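Local structure of beta-glucoside phosphorylase BglX (Unidentified, 5VQE) at residues A[212-215]-A[216-220]; A[168-171]-A[172-175]. The protein probably cleaves beta-glucosides with phosphate as the acceptor, as a beta-glucoside phosphorylase of glycoside hydrolase family 3. All blocks are in the same frame, centred on the assembly; numbering follows the deposited sequence.

Contact 1. Residues A[212-215]-A[216-220]; sequences NNLS and ADEWM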
loop_
_atom_site.group_PDB
_atom_site.type_symbol
_atom_site.label_atom_id
_atom_site.label_comp_id
_atom_site.label_asym_id
_atom_site.label_seq_id
_atom_site.Cartn_x
_atom_site.Cartn_y
_atom_site.Cartn_z
ATOM N N ASN A 212 -8.663 8.072 14.299
ATOM C CA ASN A 212 -9.207 6.790 14.745
ATOM C C ASN A 212 -9.912 7.059 16.073
ATOM O O ASN A 212 -9.266 7.246 17.106
ATOM C CB ASN A 212 -8.077 5.768 14.867
ATOM C CG ASN A 212 -8.556 4.384 15.243
ATOM O OD1 ASN A 212 -9.456 4.220 16.065
ATOM N ND2 ASN A 212 -7.939 3.367 14.645
ATOM N N ASN A 213 -11.246 7.125 16.045
ATOM C CA ASN A 213 -12.018 7.604 17.186
ATOM C C ASN A 213 -12.700 6.477 17.957
ATOM O O ASN A 213 -13.628 6.731 18.738
ATOM C CB ASN A 213 -13.046 8.640 16.726
ATOM C CG ASN A 213 -14.149 8.044 15.881
ATOM O OD1 ASN A 213 -13.923 7.131 15.088
ATOM N ND2 ASN A 213 -15.361 8.560 16.048
ATOM N N LEU A 214 -12.263 5.240 17.754
ATOM C CA LEU A 214 -12.730 4.148 18.594
ATOM C C LEU A 214 -12.423 4.460 20.057
ATOM O O LEU A 214 -11.497 5.210 20.378
ATOM C CB LEU A 214 -12.064 2.834 18.177
ATOM C CG LEU A 214 -12.334 2.328 16.751
ATOM C CD1 LEU A 214 -11.556 1.034 16.488
ATOM C CD2 LEU A 214 -13.824 2.098 16.513
ATOM N N SER A 215 -13.230 3.899 20.951
ATOM C CA SER A 215 -12.876 3.917 22.357
ATOM C C SER A 215 -11.551 3.191 22.547
ATOM O O SER A 215 -11.115 2.408 21.698
ATOM C CB SER A 215 -13.964 3.256 23.193
ATOM O OG SER A 215 -13.965 1.857 22.992
ATOM N N ALA A 216 -10.891 3.472 23.669
ATOM C CA ALA A 216 -9.641 2.778 23.959
ATOM C C ALA A 216 -9.847 1.270 23.949
ATOM O O ALA A 216 -9.052 0.534 23.352
ATOM C CB ALA A 216 -9.078 3.236 25.300
ATOM N N ASP A 217 -10.927 0.795 24.580
ATOM C CA ASP A 217 -11.210 -0.641 24.611
ATOM C C ASP A 217 -11.502 -1.178 23.216
ATOM O O ASP A 217 -11.008 -2.247 22.838
ATOM C CB ASP A 217 -12.393 -0.932 25.538
ATOM C CG ASP A 217 -12.010 -0.919 27.015
ATOM O OD1 ASP A 217 -10.799 -0.901 27.331
ATOM O OD2 ASP A 217 -12.928 -0.932 27.867
ATOM N N GLU A 218 -12.336 -0.474 22.447
ATOM C CA GLU A 218 -12.619 -0.909 21.083
ATOM C C GLU A 218 -11.346 -0.992 20.258
ATOM O O GLU A 218 -11.150 -1.958 19.508
ATOM C CB GLU A 218 -13.606 0.043 20.407
ATOM C CG GLU A 218 -15.030 -0.022 20.938
ATOM C CD GLU A 218 -15.908 1.124 20.431
ATOM O OE1 GLU A 218 -15.365 2.166 19.991
ATOM O OE2 GLU A 218 -17.150 0.985 20.479
ATOM N N TRP A 219 -10.481 0.027 20.356
ATOM C CA TRP A 219 -9.225 0.013 19.608
ATOM C C TRP A 219 -8.361 -1.157 20.044
ATOM O O TRP A 219 -7.849 -1.919 19.214
ATOM C CB TRP A 219 -8.474 1.337 19.799
ATOM C CG TRP A 219 -7.217 1.429 18.972
ATOM C CD1 TRP A 219 -7.114 1.921 17.710
ATOM C CD2 TRP A 219 -5.891 1.010 19.347
ATOM N NE1 TRP A 219 -5.816 1.839 17.270
ATOM C CE2 TRP A 219 -5.043 1.291 18.258
ATOM C CE3 TRP A 219 -5.343 0.428 20.492
ATOM C CZ2 TRP A 219 -3.677 1.001 18.275
ATOM C CZ3 TRP A 219 -3.984 0.145 20.511
ATOM C CH2 TRP A 219 -3.169 0.433 19.411
ATOM N N MET A 220 -8.217 -1.336 21.356
ATOM C CA MET A 220 -7.391 -2.417 21.866
ATOM C C MET A 220 -7.866 -3.766 21.335
ATOM O O MET A 220 -7.047 -4.626 20.990
ATOM C CB MET A 220 -7.398 -2.390 23.400
ATOM C CG MET A 220 -6.236 -3.111 24.043
ATOM S SD MET A 220 -4.632 -2.467 23.499
ATOM C CE MET A 220 -4.632 -0.813 24.137
#

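Contact 2. Residues A[168-171]-A[172-175]; sequences DPER and IIRM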
loop_
_atom_site.group_PDB
_atom_site.type_symbol
_atom_site.label_atom_id
_atom_site.label_comp_id
_atom_site.label_asym_id
_atom_site.label_seq_id
_atom_site.Cartn_x
_atom_site.Cartn_y
_atom_site.Cartn_z
ATOM N N ASP A 168 -12.058 -7.880 8.352
ATOM C CA ASP A 168 -12.060 -8.876 9.417
ATOM C C ASP A 168 -10.681 -8.978 10.057
ATOM O O ASP A 168 -9.736 -9.447 9.400
ATOM C CB ASP A 168 -12.489 -10.242 8.885
ATOM C CG ASP A 168 -12.490 -11.307 9.971
ATOM O OD1 ASP A 168 -13.260 -11.169 10.941
ATOM O OD2 ASP A 168 -11.707 -12.272 9.874
ATOM N N PRO A 169 -10.519 -8.598 11.325
ATOM C CA PRO A 169 -9.183 -8.654 11.940
ATOM C C PRO A 169 -8.510 -10.013 11.861
ATOM O O PRO A 169 -7.290 -10.080 11.680
ATOM C CB PRO A 169 -9.469 -8.243 13.389
ATOM C CG PRO A 169 -10.605 -7.319 13.271
ATOM C CD PRO A 169 -11.481 -7.889 12.188
ATOM N N GLU A 170 -9.254 -11.107 12.002
ATOM C CA GLU A 170 -8.606 -12.412 11.985
ATOM C C GLU A 170 -8.026 -12.720 10.609
ATOM O O GLU A 170 -6.934 -13.286 10.506
ATOM C CB GLU A 170 -9.589 -13.494 12.441
ATOM C CG GLU A 170 -10.144 -13.241 13.849
ATOM C CD GLU A 170 -9.051 -12.976 14.877
ATOM O OE1 GLU A 170 -8.140 -13.820 15.001
ATOM O OE2 GLU A 170 -9.099 -11.921 15.554
ATOM N N ARG A 171 -8.713 -12.317 9.539
ATOM C CA ARG A 171 -8.176 -12.533 8.198
ATOM C C ARG A 171 -6.982 -11.617 7.935
ATOM O O ARG A 171 -5.992 -12.033 7.319
ATOM C CB ARG A 171 -9.271 -12.326 7.146
ATOM C CG ARG A 171 -8.798 -12.593 5.729
ATOM C CD ARG A 171 -9.919 -12.600 4.679
ATOM N NE ARG A 171 -10.959 -13.595 4.951
ATOM C CZ ARG A 171 -12.179 -13.325 5.411
ATOM N NH1 ARG A 171 -12.558 -12.078 5.663
ATOM N NH2 ARG A 171 -13.039 -14.316 5.613
ATOM N N ILE A 172 -7.051 -10.368 8.401
ATOM C CA ILE A 172 -5.914 -9.461 8.269
ATOM C C ILE A 172 -4.676 -10.077 8.906
ATOM O O ILE A 172 -3.582 -10.053 8.324
ATOM C CB ILE A 172 -6.246 -8.090 8.885
ATOM C CG1 ILE A 172 -7.370 -7.417 8.090
ATOM C CG2 ILE A 172 -5.020 -7.188 8.900
ATOM C CD1 ILE A 172 -8.119 -6.345 8.865
ATOM N N ILE A 173 -4.826 -10.624 10.122
ATOM C CA ILE A 173 -3.697 -11.246 10.813
ATOM C C ILE A 173 -3.144 -12.402 9.989
ATOM O O ILE A 173 -1.928 -12.512 9.788
ATOM C CB ILE A 173 -4.118 -11.701 12.227
ATOM C CG1 ILE A 173 -4.412 -10.479 13.111
ATOM C CG2 ILE A 173 -3.055 -12.581 12.871
ATOM C CD1 ILE A 173 -5.074 -10.802 14.447
ATOM N N ARG A 174 -4.026 -13.284 9.498
ATOM C CA ARG A 174 -3.574 -14.432 8.705
ATOM C C ARG A 174 -2.801 -13.976 7.476
ATOM O O ARG A 174 -1.706 -14.474 7.184
ATOM C CB ARG A 174 -4.762 -15.284 8.242
ATOM C CG ARG A 174 -5.544 -15.989 9.309
ATOM C CD ARG A 174 -6.365 -17.137 8.708
ATOM N NE ARG A 174 -7.470 -16.720 7.840
ATOM C CZ ARG A 174 -8.656 -16.298 8.278
ATOM N NH1 ARG A 174 -8.900 -16.193 9.585
ATOM N NH2 ARG A 174 -9.601 -15.965 7.406
ATOM N N MET A 175 -3.381 -13.042 6.728
ATOM C CA MET A 175 -2.813 -12.636 5.450
ATOM C C MET A 175 -1.512 -11.871 5.645
ATOM O O MET A 175 -0.537 -12.089 4.917
ATOM C CB MET A 175 -3.833 -11.788 4.690
ATOM C CG MET A 175 -5.107 -12.534 4.313
ATOM S SD MET A 175 -4.805 -13.621 2.915
ATOM C CE MET A 175 -6.328 -14.587 2.842
#

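Contact 1. Residues A[212-215]-A[216-220]
Ser215 and Glu218 grip each other in a capping box at the start of helix 216-232. Ser215 is the N-cap: its OG accepts from Glu218 N at 2.9 Å, and in return its own backbone N gives to Glu218 OE1 at 2.9 Å. The Ser215 hydroxyl stands between the backbone N and the carbonyl carbon (chi1 72°), which turns OG into the first turn. Glu218 OE1 is met on its anti side, with the donor 32° out of the carboxylate plane. The first backbone bond of the helix, Trp219 N to Ser215 O, follows at 2.8 Å, so Ser215 is held by its N, O and OG together.

Apolar packing is lighter. Leu214 packs against the first turn, its CB 4.2 Å from Trp219 CB, while its CD1 rests near Trp219 CA.

The indole meets an amide at its edge. Asn212 ND2 comes in the ring plane, 3.5 Å from Trp219 CD1, and the amide and ring planes stand 68° apart. Both groups have polar partners elsewhere: Asn212 OD1 takes Gln245 NE2 and its ND2 gives to Gly197 O, while Trp219 NE1 gives to Pro196 O.

This cap links the end of strand 210-211 to helix 216-232, and Trp219 touches Val248 of helix 246-252 and Ile274 of helix 268-278.

Contact 2. Residues A[168-171]-A[172-175]
Met175 N gives to Arg171 O at 2.9 Å, the shortest polar bond here and the last in a run of i to i+4 bonds that opens with Ile172 N on Asp168 O at 3.0 Å. The helix start is closed by Asp168, the N-cap, whose OD2 accepts from Arg171 N at 3.0 Å from above the carboxylate plane. Further along the turn, Met175 CG packs 4.0 Å from Arg171 CG.

Arg174 folds back along its own helix, bent at chi3 (-68°), and sets one face of its guanidinium over Arg171 CA, 3.7 Å above the plane. Its NH2 also lies 3.7 Å from Arg171 CB. The two guanidinium planes are almost perpendicular, at 89°, and Arg171 NE comes 3.7 Å from Arg174 NH2. Both of these nitrogens make salt bridges to one atom, Asp120 OD1, on the loop just ahead of helix 122-138. An alanine in place of Arg174 would probably uncover the backbone at Arg171 and leave Asp120 with one arginine fewer to balance its charge.

Glu170 turns its carboxylate elsewhere, to a salt bridge with Arg225 of helix 216-232, and Ile172 and Ile173 pack on Ile226 of that helix.

Two acids thus do different work at this helix start: the Asp168 carboxylate takes up a backbone N-H of the first turn, and the Asp120 carboxylate, from outside the helix, is shared by two arginines one turn apart, which probably eases their like charge.

Coming from the N terminus, the chain meets contact 2 first, at the start of helix 169-184. It then runs through strands 191-195 and 210-211 before contact 1 starts helix 216-232. The two are in series, neither nested nor crossed, and each closes just one short turn at a helix N terminus. They do not touch: their nearest atoms are about 8 Å apart and their centres about 18 Å. The tie comes further along helix 216-232, where Arg225, Ile226 and Ala229 meet residues of contact 2. The helix begun by contact 1 thus packs on the one begun by contact 2, joining neighbouring helices of the TIM-barrel-type domain.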